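Long-range contacts in periplasmic binding protein (Veillonella parvula, PDB 4N01), which probably binds a solute, perhaps a metal chelate such as a siderophore or cobalamin, in the periplasm and delivers it to an ABC importer: residues L78-D83 with P183-W188; N263-I268 with D297-K302; V123-A128 with Q148-W153. All coordinates share one frame; numbering follows the deposited sequence.

Interaction 1 of 3, residues L78-D83 with P183-W188; sequences LQLGLD and PKAEEW
Leu80 and Ala185 set the spacing, their CA atoms 6.3 Å apart, where the end of helix 71-79 meets one side of helix 182-203. The meeting is largely apolar at its centre: Leu80 reaches over with a single methyl, CD2, which stops 3.8 Å from Ala185 CB and touches the CA of that residue too. Lys184 CG rests 3.8 Å from Leu80 O, and a bend at chi2 (87°) carries CE to 3.8 Å from Gln79 O; the aliphatic part of the lysine lies against the last backbone carbonyls of the Gln79-Leu80 end.

Gly81, whose positive phi closes a Schellman motif, returns its N to Leu78 O at 2.9 Å and turns the chain out of the helix. The partner, helix 182-203, is probably the long interlobe helix, as in class III (helical-backbone) binding proteins, and the contact joins the end of helix 71-79 to it.

Gln79 holds CG anti to the backbone N (chi1 -177°) and bends at chi2, which lays the chain over the indole of Trp188. CG stands 3.9 Å from the centroid of the five-membered ring, a CH-pi contact over the face, with the amide plane 29° from the ring plane. One water, in plane at the ring edge, accepts from Trp188 NE1 at 2.9 Å and donates to Gln79 OE1 at 2.8 Å. Met172 of helix 165-178 touches Gln79, Leu80 and Trp188.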
loop_
_atom_site.group_PDB
_atom_site.type_symbol
_atom_site.label_atom_id
_atom_site.label_comp_id
_atom_site.label_asym_id
_atom_site.label_seq_id
_atom_site.Cartn_x
_atom_site.Cartn_y
_atom_site.Cartn_z
ATOM N N LEU A 78 -4.060 11.775 -6.289
ATOM C CA LEU A 78 -3.149 12.736 -6.926
ATOM C C LEU A 78 -2.621 12.204 -8.265
ATOM O O LEU A 78 -2.422 12.965 -9.221
ATOM C CB LEU A 78 -1.989 13.092 -5.988
ATOM C CG LEU A 78 -2.377 13.864 -4.716
ATOM C CD1 LEU A 78 -1.197 13.963 -3.765
ATOM C CD2 LEU A 78 -2.908 15.266 -5.048
ATOM N N GLN A 79 -2.413 10.894 -8.335
ATOM C CA GLN A 79 -1.893 10.280 -9.551
ATOM C C GLN A 79 -2.885 10.483 -10.697
ATOM O O GLN A 79 -2.484 10.670 -11.847
ATOM C CB GLN A 79 -1.621 8.789 -9.316
ATOM C CG GLN A 79 -1.012 8.048 -10.504
ATOM C CD GLN A 79 0.414 8.475 -10.788
ATOM O OE1 GLN A 79 1.299 8.325 -9.944
ATOM N NE2 GLN A 79 0.643 9.015 -11.982
ATOM N N LEU A 80 -4.177 10.470 -10.368
ATOM C CA LEU A 80 -5.231 10.654 -11.372
ATOM C C LEU A 80 -5.490 12.136 -11.659
ATOM O O LEU A 80 -6.405 12.481 -12.410
ATOM C CB LEU A 80 -6.536 9.968 -10.935
ATOM C CG LEU A 80 -6.471 8.439 -10.838
ATOM C CD1 LEU A 80 -7.838 7.852 -10.515
ATOM C CD2 LEU A 80 -5.953 7.869 -12.134
ATOM N N GLY A 81 -4.685 13.008 -11.061
ATOM C CA GLY A 81 -4.781 14.438 -11.304
ATOM C C GLY A 81 -5.959 15.113 -10.626
ATOM O O GLY A 81 -6.496 16.097 -11.133
ATOM N N LEU A 82 -6.349 14.602 -9.461
ATOM C CA LEU A 82 -7.601 15.015 -8.837
ATOM C C LEU A 82 -7.504 16.096 -7.756
ATOM O O LEU A 82 -8.454 16.288 -7.008
ATOM C CB LEU A 82 -8.331 13.790 -8.273
ATOM C CG LEU A 82 -8.752 12.788 -9.348
ATOM C CD1 LEU A 82 -9.383 11.569 -8.696
ATOM C CD2 LEU A 82 -9.716 13.435 -10.355
ATOM N N ASP A 83 -6.388 16.815 -7.670
ATOM C CA ASP A 83 -6.238 17.778 -6.575
ATOM C C ASP A 83 -7.329 18.856 -6.553
ATOM O O ASP A 83 -7.721 19.314 -5.481
ATOM C CB ASP A 83 -4.832 18.412 -6.543
ATOM C CG ASP A 83 -4.574 19.341 -7.716
ATOM O OD1 ASP A 83 -3.906 18.912 -8.675
ATOM O OD2 ASP A 83 -5.023 20.507 -7.681
ATOM N N PRO A 183 -10.296 7.565 -18.654
ATOM C CA PRO A 183 -9.160 7.412 -19.580
ATOM C C PRO A 183 -7.801 7.668 -18.931
ATOM O O PRO A 183 -6.820 6.992 -19.258
ATOM C CB PRO A 183 -9.433 8.465 -20.659
ATOM C CG PRO A 183 -10.912 8.645 -20.644
ATOM C CD PRO A 183 -11.319 8.486 -19.199
ATOM N N LYS A 184 -7.743 8.636 -18.026
ATOM C CA LYS A 184 -6.526 8.904 -17.268
ATOM C C LYS A 184 -6.095 7.671 -16.465
ATOM O O LYS A 184 -4.910 7.326 -16.421
ATOM C CB LYS A 184 -6.759 10.091 -16.331
ATOM C CG LYS A 184 -5.569 10.465 -15.474
ATOM C CD LYS A 184 -4.656 11.422 -16.209
ATOM C CE LYS A 184 -3.498 11.867 -15.326
ATOM N NZ LYS A 184 -2.903 13.137 -15.840
ATOM N N ALA A 185 -7.053 7.010 -15.822
ATOM C CA ALA A 185 -6.738 5.816 -15.045
ATOM C C ALA A 185 -6.298 4.679 -15.962
ATOM O O ALA A 185 -5.376 3.931 -15.631
ATOM C CB ALA A 185 -7.936 5.384 -14.200
ATOM N N GLU A 186 -6.946 4.556 -17.118
ATOM C CA GLU A 186 -6.605 3.484 -18.048
ATOM C C GLU A 186 -5.204 3.717 -18.611
ATOM O O GLU A 186 -4.439 2.776 -18.839
ATOM C CB GLU A 186 -7.643 3.380 -19.167
ATOM C CG GLU A 186 -9.014 2.878 -18.711
ATOM C CD GLU A 186 -9.988 2.708 -19.859
ATOM O OE1 GLU A 186 -10.294 3.713 -20.539
ATOM O OE2 GLU A 186 -10.449 1.567 -20.087
ATOM N N GLU A 187 -4.865 4.982 -18.834
ATOM C CA GLU A 187 -3.528 5.323 -19.310
ATOM C C GLU A 187 -2.478 4.928 -18.275
ATOM O O GLU A 187 -1.410 4.424 -18.630
ATOM C CB GLU A 187 -3.423 6.816 -19.650
ATOM C CG GLU A 187 -4.090 7.207 -20.968
ATOM C CD GLU A 187 -4.039 8.701 -21.240
ATOM O OE1 GLU A 187 -3.274 9.414 -20.554
ATOM O OE2 GLU A 187 -4.768 9.164 -22.145
ATOM N N TRP A 188 -2.783 5.142 -16.996
ATOM C CA TRP A 188 -1.848 4.777 -15.928
ATOM C C TRP A 188 -1.687 3.265 -15.833
ATOM O O TRP A 188 -0.563 2.761 -15.772
ATOM C CB TRP A 188 -2.278 5.346 -14.572
ATOM C CG TRP A 188 -1.319 5.021 -13.426
ATOM C CD1 TRP A 188 -0.174 5.703 -13.084
ATOM C CD2 TRP A 188 -1.449 3.956 -12.473
ATOM N NE1 TRP A 188 0.427 5.102 -11.990
ATOM C CE2 TRP A 188 -0.344 4.034 -11.594
ATOM C CE3 TRP A 188 -2.390 2.931 -12.286
ATOM C CZ2 TRP A 188 -0.156 3.127 -10.539
ATOM C CZ3 TRP A 188 -2.202 2.029 -11.235
ATOM C CH2 TRP A 188 -1.095 2.138 -10.376
HETATM O O HOH W 1 2.656 5.905 -10.365
#

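Interaction 2 of 3, residues N263-I268 with D297-K302; sequences NPDYII and DITAVK
Thr299 packs against the turn formed by Asn263 and Pro264, and its side chain can be traced atom by atom. CB lies 3.6 Å from Pro264 O and close to Asn263 OD1. The Thr299 and Asn263 side chains cross at about a right angle, and OG1, placed anti to the carbonyl carbon (chi1 -64°), gives OD1 a weak hydrogen bond of 3.3 Å. The other branch, CG2, runs beside Asp265 and ends 4.1 Å from its OD1, while OD2 of that carboxylate is taken by Arg210 N.

The stronger grip on Asn263 OD1 comes from the backbone: Thr299 N donates over 2.7 Å at a nearly straight 171°, tilted somewhat from the carbonyl plane. One residue on, Ala300 N reaches Pro264 O at 3.0 Å, in the carbonyl plane but more bent (146°). Two N-H groups at the start of helix 299-303, just after the N-cap position Ile298, are thus met by oxygens of the Asn263-Pro264 turn, and the helix end would probably polarise both acceptors. Asp265 O is less well served. It is buried with no hydrogen-bond partner in the model; Ala300 CA (3.3 Å) and CB both come up to it, the CA-H as a C-H...O contact.

Apolar groups fill in around these bonds. Pro264 CD meets Ile298 CG2, and Ile267 CG1 covers Ala300 CB at 3.7 Å. In the fold, the contact sets helix 299-303 against the entry to strand 266-270, late in the beta-alpha-beta crossover, through helix 280-290, to the neighbouring parallel strand 306-309 of the C-terminal lobe.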
loop_
_atom_site.group_PDB
_atom_site.type_symbol
_atom_site.label_atom_id
_atom_site.label_comp_id
_atom_site.label_asym_id
_atom_site.label_seq_id
_atom_site.Cartn_x
_atom_site.Cartn_y
_atom_site.Cartn_z
ATOM N N ASN A 263 14.512 -20.394 5.997
ATOM C CA ASN A 263 15.819 -19.989 5.470
ATOM C C ASN A 263 15.734 -19.075 4.247
ATOM O O ASN A 263 16.140 -19.465 3.156
ATOM C CB ASN A 263 16.637 -21.238 5.111
ATOM C CG ASN A 263 18.123 -20.952 5.018
ATOM O OD1 ASN A 263 18.594 -19.933 5.519
ATOM N ND2 ASN A 263 18.867 -21.855 4.385
ATOM N N PRO A 264 15.199 -17.859 4.415
ATOM C CA PRO A 264 15.061 -16.988 3.243
ATOM C C PRO A 264 16.390 -16.571 2.608
ATOM O O PRO A 264 17.410 -16.447 3.306
ATOM C CB PRO A 264 14.362 -15.751 3.813
ATOM C CG PRO A 264 14.732 -15.764 5.291
ATOM C CD PRO A 264 14.767 -17.208 5.662
ATOM N N ASP A 265 16.368 -16.364 1.289
ATOM C CA ASP A 265 17.513 -15.829 0.539
ATOM C C ASP A 265 17.718 -14.333 0.791
ATOM O O ASP A 265 18.854 -13.851 0.817
ATOM C CB ASP A 265 17.281 -16.041 -0.968
ATOM C CG ASP A 265 17.240 -17.509 -1.345
ATOM O OD1 ASP A 265 18.193 -18.225 -0.989
ATOM O OD2 ASP A 265 16.248 -17.954 -1.979
ATOM N N TYR A 266 16.616 -13.601 0.951
ATOM C CA TYR A 266 16.673 -12.145 1.160
ATOM C C TYR A 266 15.765 -11.754 2.304
ATOM O O TYR A 266 14.724 -12.373 2.516
ATOM C CB TYR A 266 16.267 -11.369 -0.115
ATOM C CG TYR A 266 17.253 -11.561 -1.231
ATOM C CD1 TYR A 266 18.231 -10.613 -1.496
ATOM C CD2 TYR A 266 17.241 -12.719 -1.990
ATOM C CE1 TYR A 266 19.167 -10.807 -2.502
ATOM C CE2 TYR A 266 18.171 -12.933 -2.988
ATOM C CZ TYR A 266 19.132 -11.975 -3.237
ATOM O OH TYR A 266 20.055 -12.200 -4.223
ATOM N N ILE A 267 16.162 -10.732 3.048
ATOM C CA ILE A 267 15.289 -10.145 4.051
ATOM C C ILE A 267 14.954 -8.713 3.643
ATOM O O ILE A 267 15.839 -7.864 3.488
ATOM C CB ILE A 267 15.940 -10.158 5.462
ATOM C CG1 ILE A 267 16.046 -11.597 5.982
ATOM C CG2 ILE A 267 15.112 -9.312 6.429
ATOM C CD1 ILE A 267 16.997 -11.743 7.162
ATOM N N ILE A 268 13.668 -8.448 3.439
ATOM C CA ILE A 268 13.227 -7.138 3.003
ATOM C C ILE A 268 12.757 -6.387 4.234
ATOM O O ILE A 268 11.875 -6.850 4.955
ATOM C CB ILE A 268 12.065 -7.266 1.988
ATOM C CG1 ILE A 268 12.545 -7.982 0.718
ATOM C CG2 ILE A 268 11.499 -5.898 1.641
ATOM C CD1 ILE A 268 11.389 -8.493 -0.186
ATOM N N ASP A 297 22.750 -18.377 10.948
ATOM C CA ASP A 297 22.926 -19.322 9.848
ATOM C C ASP A 297 21.866 -19.198 8.747
ATOM O O ASP A 297 21.882 -19.951 7.781
ATOM C CB ASP A 297 23.055 -20.755 10.363
ATOM C CG ASP A 297 24.301 -20.957 11.208
ATOM O OD1 ASP A 297 25.248 -20.144 11.090
ATOM O OD2 ASP A 297 24.335 -21.932 11.986
ATOM N N ILE A 298 20.962 -18.232 8.879
ATOM C CA ILE A 298 20.018 -17.950 7.800
ATOM C C ILE A 298 20.795 -17.426 6.586
ATOM O O ILE A 298 21.669 -16.563 6.728
ATOM C CB ILE A 298 18.957 -16.901 8.238
ATOM C CG1 ILE A 298 18.026 -17.493 9.309
ATOM C CG2 ILE A 298 18.149 -16.396 7.038
ATOM C CD1 ILE A 298 17.029 -16.463 9.874
ATOM N N THR A 299 20.501 -17.966 5.404
ATOM C CA THR A 299 21.205 -17.582 4.176
ATOM C C THR A 299 21.278 -16.064 3.957
ATOM O O THR A 299 22.360 -15.525 3.737
ATOM C CB THR A 299 20.554 -18.238 2.949
ATOM O OG1 THR A 299 20.706 -19.656 3.057
ATOM C CG2 THR A 299 21.221 -17.763 1.675
ATOM N N ALA A 300 20.134 -15.388 4.021
ATOM C CA ALA A 300 20.103 -13.933 3.894
ATOM C C ALA A 300 21.064 -13.234 4.863
ATOM O O ALA A 300 21.728 -12.256 4.504
ATOM C CB ALA A 300 18.672 -13.416 4.089
ATOM N N VAL A 301 21.143 -13.729 6.091
ATOM C CA VAL A 301 22.015 -13.108 7.074
ATOM C C VAL A 301 23.484 -13.350 6.742
ATOM O O VAL A 301 24.293 -12.417 6.769
ATOM C CB VAL A 301 21.695 -13.619 8.502
ATOM C CG1 VAL A 301 22.664 -13.022 9.510
ATOM C CG2 VAL A 301 20.254 -13.263 8.874
ATOM N N LYS A 302 23.826 -14.593 6.412
ATOM C CA LYS A 302 25.211 -14.939 6.102
ATOM C C LYS A 302 25.702 -14.184 4.882
ATOM O O LYS A 302 26.860 -13.794 4.821
ATOM C CB LYS A 302 25.363 -16.446 5.842
ATOM C CG LYS A 302 25.194 -17.326 7.074
ATOM C CD LYS A 302 25.572 -18.785 6.784
ATOM C CE LYS A 302 24.563 -19.461 5.868
ATOM N NZ LYS A 302 24.827 -20.929 5.753
#

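Interaction 3 of 3, residues V123-A128 with Q148-W153; sequences VKPDFA and QKVNIW
Phe127 and Trp153 both carry CG anti to the backbone N (chi1 176° and 177°), which runs the two side chains along each other in the same direction. The touch is made by the far end of the phenyl ring: CZ comes to 3.6 Å from Trp153 CB, with CE1 close behind, while the indole itself leads onward to an edge-to-face meeting with Trp46. Nearer its root, the phenyl ring passes obliquely by Asn151 O.

The backbones supply the register. Asn151 N donates to Asp126 O at 3.1 Å, nearly straight at 171° although the donor stands above the carbonyl plane. Ala128 N answers to Asn151 O at 2.8 Å, nearly along the C=O axis, and Trp153 N closes on Ala128 O at 3.1 Å. Asn151 therefore both gives and accepts, as a residue in a parallel pair does, and a CA-H...O contact from Phe127 CA, at 3.2 Å, adds to the load on its O. These bonds join strands 127-129 and 151-153, which helix 142-147 connects in a beta-alpha-beta unit; 151-153 is one of the two outer strands, within the chain, of the five-stranded parallel sheet of the N-terminal lobe.

Phe127 and Asn151 share one face of the sheet, where a water links Asp126 O to Asn151 ND2, accepting from the amide at 2.7 Å. An alanine in place of Phe127 would remove the ring and is likely to open a gap between Trp153 CB and Phe179, the latter now edge-to-face with the Phe127 ring. On the other face, with Ala128 and Ile152, Ala128 CB packs on Val150 CG1 at 4.0 Å, and both residues touch Met145 of helix 142-147. The second methyl of Val150, CG2, meets Pro125 O and the proline ring.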
loop_
_atom_site.group_PDB
_atom_site.type_symbol
_atom_site.label_atom_id
_atom_site.label_comp_id
_atom_site.label_asym_id
_atom_site.label_seq_id
_atom_site.Cartn_x
_atom_site.Cartn_y
_atom_site.Cartn_z
ATOM N N VAL A 123 -14.948 21.133 6.063
ATOM C CA VAL A 123 -14.614 21.355 4.655
ATOM C C VAL A 123 -15.734 20.917 3.717
ATOM O O VAL A 123 -15.532 20.825 2.501
ATOM C CB VAL A 123 -13.292 20.676 4.236
ATOM C CG1 VAL A 123 -12.119 21.297 4.981
ATOM C CG2 VAL A 123 -13.356 19.171 4.472
ATOM N N LYS A 124 -16.904 20.667 4.298
ATOM C CA LYS A 124 -18.095 20.248 3.556
ATOM C C LYS A 124 -17.828 19.075 2.617
ATOM O O LYS A 124 -18.086 19.187 1.414
ATOM C CB LYS A 124 -18.664 21.419 2.744
ATOM C CG LYS A 124 -18.687 22.742 3.485
ATOM C CD LYS A 124 -19.185 23.858 2.574
ATOM C CE LYS A 124 -19.139 25.215 3.262
ATOM N NZ LYS A 124 -19.451 26.323 2.310
ATOM N N PRO A 125 -17.329 17.947 3.156
ATOM C CA PRO A 125 -16.954 16.818 2.295
ATOM C C PRO A 125 -18.174 16.170 1.655
ATOM O O PRO A 125 -19.261 16.194 2.242
ATOM C CB PRO A 125 -16.319 15.833 3.276
ATOM C CG PRO A 125 -17.003 16.124 4.578
ATOM C CD PRO A 125 -17.211 17.609 4.588
ATOM N N ASP A 126 -17.996 15.592 0.470
ATOM C CA ASP A 126 -19.079 14.862 -0.180
ATOM C C ASP A 126 -18.636 13.446 -0.532
ATOM O O ASP A 126 -19.446 12.612 -0.943
ATOM C CB ASP A 126 -19.611 15.616 -1.412
ATOM C CG ASP A 126 -18.533 15.905 -2.462
ATOM O OD1 ASP A 126 -17.344 15.574 -2.247
ATOM O OD2 ASP A 126 -18.884 16.497 -3.512
ATOM N N PHE A 127 -17.350 13.177 -0.325
ATOM C CA PHE A 127 -16.758 11.884 -0.654
ATOM C C PHE A 127 -15.566 11.668 0.264
ATOM O O PHE A 127 -14.802 12.603 0.513
ATOM C CB PHE A 127 -16.297 11.897 -2.115
ATOM C CG PHE A 127 -15.585 10.641 -2.562
ATOM C CD1 PHE A 127 -16.285 9.618 -3.181
ATOM C CD2 PHE A 127 -14.210 10.505 -2.400
ATOM C CE1 PHE A 127 -15.629 8.466 -3.618
ATOM C CE2 PHE A 127 -13.543 9.354 -2.838
ATOM C CZ PHE A 127 -14.259 8.338 -3.449
ATOM N N ALA A 128 -15.403 10.449 0.774
ATOM C CA ALA A 128 -14.258 10.151 1.633
ATOM C C ALA A 128 -13.703 8.801 1.253
ATOM O O ALA A 128 -14.467 7.905 0.900
ATOM C CB ALA A 128 -14.664 10.159 3.096
ATOM N N GLN A 148 -24.549 12.300 6.992
ATOM C CA GLN A 148 -24.367 13.618 6.404
ATOM C C GLN A 148 -24.201 13.533 4.893
ATOM O O GLN A 148 -23.661 14.454 4.276
ATOM C CB GLN A 148 -23.139 14.288 7.027
ATOM C CG GLN A 148 -23.207 14.387 8.542
ATOM C CD GLN A 148 -24.289 15.340 9.009
ATOM O OE1 GLN A 148 -24.318 16.503 8.606
ATOM N NE2 GLN A 148 -25.187 14.849 9.858
ATOM N N LYS A 149 -24.644 12.417 4.316
ATOM C CA LYS A 149 -24.670 12.221 2.860
ATOM C C LYS A 149 -23.294 12.116 2.200
ATOM O O LYS A 149 -23.170 12.254 0.982
ATOM C CB LYS A 149 -25.507 13.307 2.172
ATOM C CG LYS A 149 -26.934 13.436 2.698
ATOM C CD LYS A 149 -27.609 14.684 2.137
ATOM C CE LYS A 149 -29.099 14.719 2.458
ATOM N NZ LYS A 149 -29.745 15.965 1.958
ATOM N N VAL A 150 -22.260 11.853 2.990
ATOM C CA VAL A 150 -20.935 11.616 2.427
ATOM C C VAL A 150 -20.888 10.220 1.798
ATOM O O VAL A 150 -21.305 9.245 2.428
ATOM C CB VAL A 150 -19.838 11.714 3.518
ATOM C CG1 VAL A 150 -18.458 11.372 2.944
ATOM C CG2 VAL A 150 -19.842 13.104 4.158
ATOM N N ASN A 151 -20.395 10.129 0.563
ATOM C CA ASN A 151 -20.142 8.842 -0.088
ATOM C C ASN A 151 -18.775 8.303 0.312
ATOM O O ASN A 151 -17.775 9.020 0.219
ATOM C CB ASN A 151 -20.205 9.003 -1.612
ATOM C CG ASN A 151 -21.617 9.288 -2.113
ATOM O OD1 ASN A 151 -22.579 8.669 -1.654
ATOM N ND2 ASN A 151 -21.746 10.229 -3.045
ATOM N N ILE A 152 -18.716 7.044 0.747
ATOM C CA ILE A 152 -17.455 6.454 1.173
ATOM C C ILE A 152 -17.054 5.363 0.196
ATOM O O ILE A 152 -17.871 4.509 -0.162
ATOM C CB ILE A 152 -17.575 5.819 2.569
ATOM C CG1 ILE A 152 -18.063 6.858 3.580
ATOM C CG2 ILE A 152 -16.235 5.240 3.007
ATOM C CD1 ILE A 152 -18.324 6.290 4.970
ATOM N N TRP A 153 -15.798 5.387 -0.235
ATOM C CA TRP A 153 -15.281 4.372 -1.148
ATOM C C TRP A 153 -13.950 3.878 -0.639
ATOM O O TRP A 153 -13.092 4.679 -0.265
ATOM C CB TRP A 153 -15.069 4.965 -2.542
ATOM C CG TRP A 153 -14.477 3.978 -3.495
ATOM C CD1 TRP A 153 -15.124 2.948 -4.109
ATOM C CD2 TRP A 153 -13.113 3.917 -3.934
ATOM N NE1 TRP A 153 -14.249 2.253 -4.908
ATOM C CE2 TRP A 153 -13.009 2.830 -4.819
ATOM C CE3 TRP A 153 -11.971 4.680 -3.663
ATOM C CZ2 TRP A 153 -11.807 2.481 -5.441
ATOM C CZ3 TRP A 153 -10.779 4.338 -4.284
ATOM C CH2 TRP A 153 -10.710 3.247 -5.164
HETATM O O HOH W 2 -19.706 11.925 -3.697
#

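How the interactions relate
Interaction 3 lies in the N-terminal lobe, and interaction 1 where that lobe meets the long helix 182-203; their centres are about 20 Å apart and their nearest atoms about 8 Å apart, and interaction 3 falls within the chain between the two segments of interaction 1. Interaction 2 belongs to the other lobe, across the centre of the chain, about 39 Å and 47 Å from the centres of interactions 1 and 3. Interaction 3 is the buried one, strand on strand, carried by backbone bonds. Interactions 1 and 2 are partly buried. The former joins two helices through apolar and CH-pi contacts with a bridging water, whereas the latter fixes a helix start by giving oxygens to its N-H groups. No structural element is common to any two contacts.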